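Mlr7391 protein (Mesorhizobium loti, PDB 3HK4) is of unknown function but has an NTF2-like, SnoaL-like fold, and is tentatively regarded as a lyase related to polyketide cyclases. Local coordinates at residues D95-R100 and G120-K125. Residues are numbered along the deposited sequence; the frame is centred on the assembly and turned at random.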
ATOM      1  N   ASP A  95     -19.482   7.585 -19.655  1.00 37.19           N
ATOM      2  CA  ASP A  95     -18.891   8.194 -18.439  1.00 37.25           C
ATOM      3  C   ASP A  95     -17.513   7.634 -18.098  1.00 34.22           C
ATOM      4  O   ASP A  95     -17.034   7.835 -16.975  1.00 34.88           O
ATOM      5  CB  ASP A  95     -19.843   8.005 -17.204  1.00 40.61           C
ATOM      6  CG  ASP A  95     -20.110   6.487 -16.817  1.00 45.89           C
ATOM      7  OD1 ASP A  95     -19.865   5.594 -17.623  1.00 46.99           O
ATOM      8  OD2 ASP A  95     -20.647   6.183 -15.717  1.00 51.06           O
ATOM      9  N   GLN A  96     -16.888   6.919 -19.036  1.00 32.42           N
ATOM     10  CA  GLN A  96     -15.615   6.312 -18.769  1.00 30.80           C
ATOM     11  C   GLN A  96     -14.597   6.473 -19.866  1.00 29.81           C
ATOM     12  O   GLN A  96     -14.923   6.689 -21.015  1.00 29.03           O
ATOM     13  CB  GLN A  96     -15.797   4.813 -18.555  1.00 28.46           C
ATOM     14  CG  GLN A  96     -16.733   4.382 -17.427  1.00 29.37           C
ATOM     15  CD  GLN A  96     -16.791   2.866 -17.357  1.00 34.94           C
ATOM     16  OE1 GLN A  96     -16.782   2.170 -18.388  1.00 39.08           O
ATOM     17  NE2 GLN A  96     -16.843   2.353 -16.174  1.00 34.71           N
ATOM     18  N   PHE A  97     -13.346   6.360 -19.463  1.00 30.73           N
ATOM     19  CA  PHE A  97     -12.233   6.302 -20.394  1.00 27.67           C
ATOM     20  C   PHE A  97     -11.203   5.268 -19.932  1.00 29.67           C
ATOM     21  O   PHE A  97     -11.126   4.921 -18.775  1.00 31.91           O
ATOM     22  CB  PHE A  97     -11.597   7.646 -20.643  1.00 24.06           C
ATOM     23  CG  PHE A  97     -10.836   8.215 -19.477  1.00 29.38           C
ATOM     24  CD1 PHE A  97     -11.485   8.992 -18.550  1.00 24.19           C
ATOM     25  CD2 PHE A  97      -9.479   8.021 -19.337  1.00 25.87           C
ATOM     26  CE1 PHE A  97     -10.794   9.547 -17.486  1.00 32.37           C
ATOM     27  CE2 PHE A  97      -8.789   8.573 -18.303  1.00 30.58           C
ATOM     28  CZ  PHE A  97      -9.469   9.355 -17.360  1.00 27.86           C
ATOM     29  N   ALA A  98     -10.498   4.733 -20.923  1.00 27.11           N
ATOM     30  CA  ALA A  98      -9.495   3.728 -20.763  1.00 25.81           C
ATOM     31  C   ALA A  98      -8.183   4.215 -21.292  1.00 27.99           C
ATOM     32  O   ALA A  98      -8.139   4.989 -22.283  1.00 26.75           O
ATOM     33  CB  ALA A  98      -9.917   2.410 -21.574  1.00 22.38           C
ATOM     34  N   LEU A  99      -7.120   3.748 -20.655  1.00 29.75           N
ATOM     35  CA  LEU A  99      -5.751   4.008 -21.058  1.00 30.51           C
ATOM     36  C   LEU A  99      -5.004   2.691 -21.079  1.00 30.48           C
ATOM     37  O   LEU A  99      -5.311   1.770 -20.344  1.00 28.83           O
ATOM     38  CB  LEU A  99      -5.040   4.943 -20.070  1.00 30.78           C
ATOM     39  CG  LEU A  99      -5.582   6.355 -19.944  1.00 35.47           C
ATOM     40  CD1 LEU A  99      -4.929   7.116 -18.767  1.00 25.63           C
ATOM     41  CD2 LEU A  99      -5.340   7.050 -21.263  1.00 30.53           C
ATOM     42  N   ARG A 100      -4.023   2.597 -21.934  1.00 33.27           N
ATOM     43  CA  ARG A 100      -3.196   1.402 -21.999  1.00 34.51           C
ATOM     44  C   ARG A 100      -1.776   1.846 -21.616  1.00 34.69           C
ATOM     45  O   ARG A 100      -1.257   2.801 -22.170  1.00 32.15           O
ATOM     46  CB  ARG A 100      -3.278   0.768 -23.380  1.00 38.14           C
ATOM     47  CG  ARG A 100      -2.593  -0.637 -23.491  1.00 43.51           C
ATOM     48  CD  ARG A 100      -1.148  -0.496 -23.861  1.00 56.12           C
ATOM     49  NE  ARG A 100      -0.535  -1.758 -24.220  1.00 59.35           N
ATOM     50  CZ  ARG A 100      -0.729  -2.398 -25.377  1.00 71.78           C
ATOM     51  NH1 ARG A 100      -1.555  -1.932 -26.320  1.00 73.64           N
ATOM     52  NH2 ARG A 100      -0.088  -3.541 -25.585  1.00 69.24           N
ATOM     53  N   GLY A 120      -6.095   0.496 -17.853  1.00 31.29           N
ATOM     54  CA  GLY A 120      -6.801   1.177 -16.743  1.00 28.06           C
ATOM     55  C   GLY A 120      -8.153   1.716 -17.218  1.00 29.69           C
ATOM     56  O   GLY A 120      -8.220   2.346 -18.265  1.00 29.18           O
ATOM     57  N   LEU A 121      -9.214   1.511 -16.442  1.00 29.97           N
ATOM     58  CA  LEU A 121     -10.540   2.037 -16.789  1.00 29.81           C
ATOM     59  C   LEU A 121     -10.976   3.021 -15.726  1.00 31.88           C
ATOM     60  O   LEU A 121     -10.996   2.667 -14.544  1.00 29.08           O
ATOM     61  CB  LEU A 121     -11.559   0.905 -16.888  1.00 31.29           C
ATOM     62  CG  LEU A 121     -12.955   1.240 -17.388  1.00 33.19           C
ATOM     63  CD1 LEU A 121     -12.949   1.606 -18.914  1.00 34.28           C
ATOM     64  CD2 LEU A 121     -13.868   0.055 -17.147  1.00 32.82           C
ATOM     65  N   TYR A 122     -11.328   4.243 -16.148  1.00 28.31           N
ATOM     66  CA  TYR A 122     -11.600   5.320 -15.228  1.00 32.65           C
ATOM     67  C   TYR A 122     -13.040   5.725 -15.364  1.00 30.16           C
ATOM     68  O   TYR A 122     -13.451   5.964 -16.447  1.00 28.50           O
ATOM     69  CB  TYR A 122     -10.690   6.506 -15.505  1.00 33.60           C
ATOM     70  CG  TYR A 122      -9.216   6.138 -15.336  1.00 30.37           C
ATOM     71  CD1 TYR A 122      -8.483   5.637 -16.379  1.00 34.67           C
ATOM     72  CD2 TYR A 122      -8.585   6.300 -14.107  1.00 29.80           C
ATOM     73  CE1 TYR A 122      -7.145   5.265 -16.214  1.00 33.10           C
ATOM     74  CE2 TYR A 122      -7.254   5.922 -13.925  1.00 30.54           C
ATOM     75  CZ  TYR A 122      -6.550   5.409 -14.979  1.00 35.61           C
ATOM     76  OH  TYR A 122      -5.220   5.077 -14.823  1.00 35.79           O
ATOM     77  N   THR A 123     -13.775   5.734 -14.269  1.00 29.79           N
ATOM     78  CA  THR A 123     -15.180   6.184 -14.249  1.00 29.47           C
ATOM     79  C   THR A 123     -15.282   7.608 -13.675  1.00 30.71           C
ATOM     80  O   THR A 123     -14.731   7.898 -12.606  1.00 28.00           O
ATOM     81  CB  THR A 123     -16.001   5.301 -13.377  1.00 30.36           C
ATOM     82  OG1 THR A 123     -15.893   3.968 -13.860  1.00 29.75           O
ATOM     83  CG2 THR A 123     -17.459   5.741 -13.369  1.00 28.62           C
ATOM     84  N   VAL A 124     -16.031   8.466 -14.369  1.00 26.76           N
ATOM     85  CA  VAL A 124     -16.169   9.884 -13.990  1.00 29.80           C
ATOM     86  C   VAL A 124     -17.590  10.189 -13.596  1.00 29.43           C
ATOM     87  O   VAL A 124     -18.521   9.818 -14.303  1.00 32.24           O
ATOM     88  CB  VAL A 124     -15.781  10.762 -15.150  1.00 26.07           C
ATOM     89  CG1 VAL A 124     -15.940  12.244 -14.839  1.00 26.98           C
ATOM     90  CG2 VAL A 124     -14.286  10.451 -15.540  1.00 25.77           C
ATOM     91  N   LYS A 125     -17.750  10.860 -12.469  1.00 28.76           N
ATOM     92  CA  LYS A 125     -19.054  11.231 -11.981  1.00 34.67           C
ATOM     93  C   LYS A 125     -18.885  12.653 -11.452  1.00 33.34           C
ATOM     94  O   LYS A 125     -18.011  12.915 -10.653  1.00 32.48           O
ATOM     95  CB  LYS A 125     -19.515  10.233 -10.912  1.00 34.47           C
ATOM     96  CG  LYS A 125     -20.867  10.504 -10.297  1.00 43.74           C
ATOM     97  CD  LYS A 125     -21.093   9.682  -8.985  1.00 40.31           C
TER
HETATM   98  O   HOH W   1     -20.517   8.089 -13.739  1.00 43.06           O
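Phe97 and Tyr122 form a hydrogen-bonded antiparallel pair, and their rings illustrate how such neighbours can pack without full stacking. Their planes lie within 19° of parallel, yet the offset leaves little overlap, with centroids 5.0 Å apart. One face of the Phe97 ring is covered by Tyr122 CB, a CH-pi contact 3.7 Å from the ring centroid. With CG lodged between its backbone N and carbonyl carbon (chi1 70°), the Phe97 ring swings toward the neighbouring strand, and Val124 CG2 reaches its edge. Leu99 crosses the Tyr122 side chain at about a right angle, its CD1 3.9 Å from Tyr122 CE1. Both strands belong to a long hairpin in the curved sheet of the NTF2-like fold; this aromatic face packs against helix 22-34, where Phe29 meets both rings. Gln96, Ala98, Leu121 and Thr123 occupy the opposite face. There the extended Gln96 side chain runs alongside Thr123, and its NE2 donates to Thr123 OG1 at 3.0 Å, 19° out of the amide plane, while Leu121 CD2 packs against the amide. Without the Gln96 amide, as with an alanine here, Thr123 OG1 would probably lose this donor and the Leu121 methyls their cover. Beyond this pair, a water donates to both Asp95 OD2 and Val124 O.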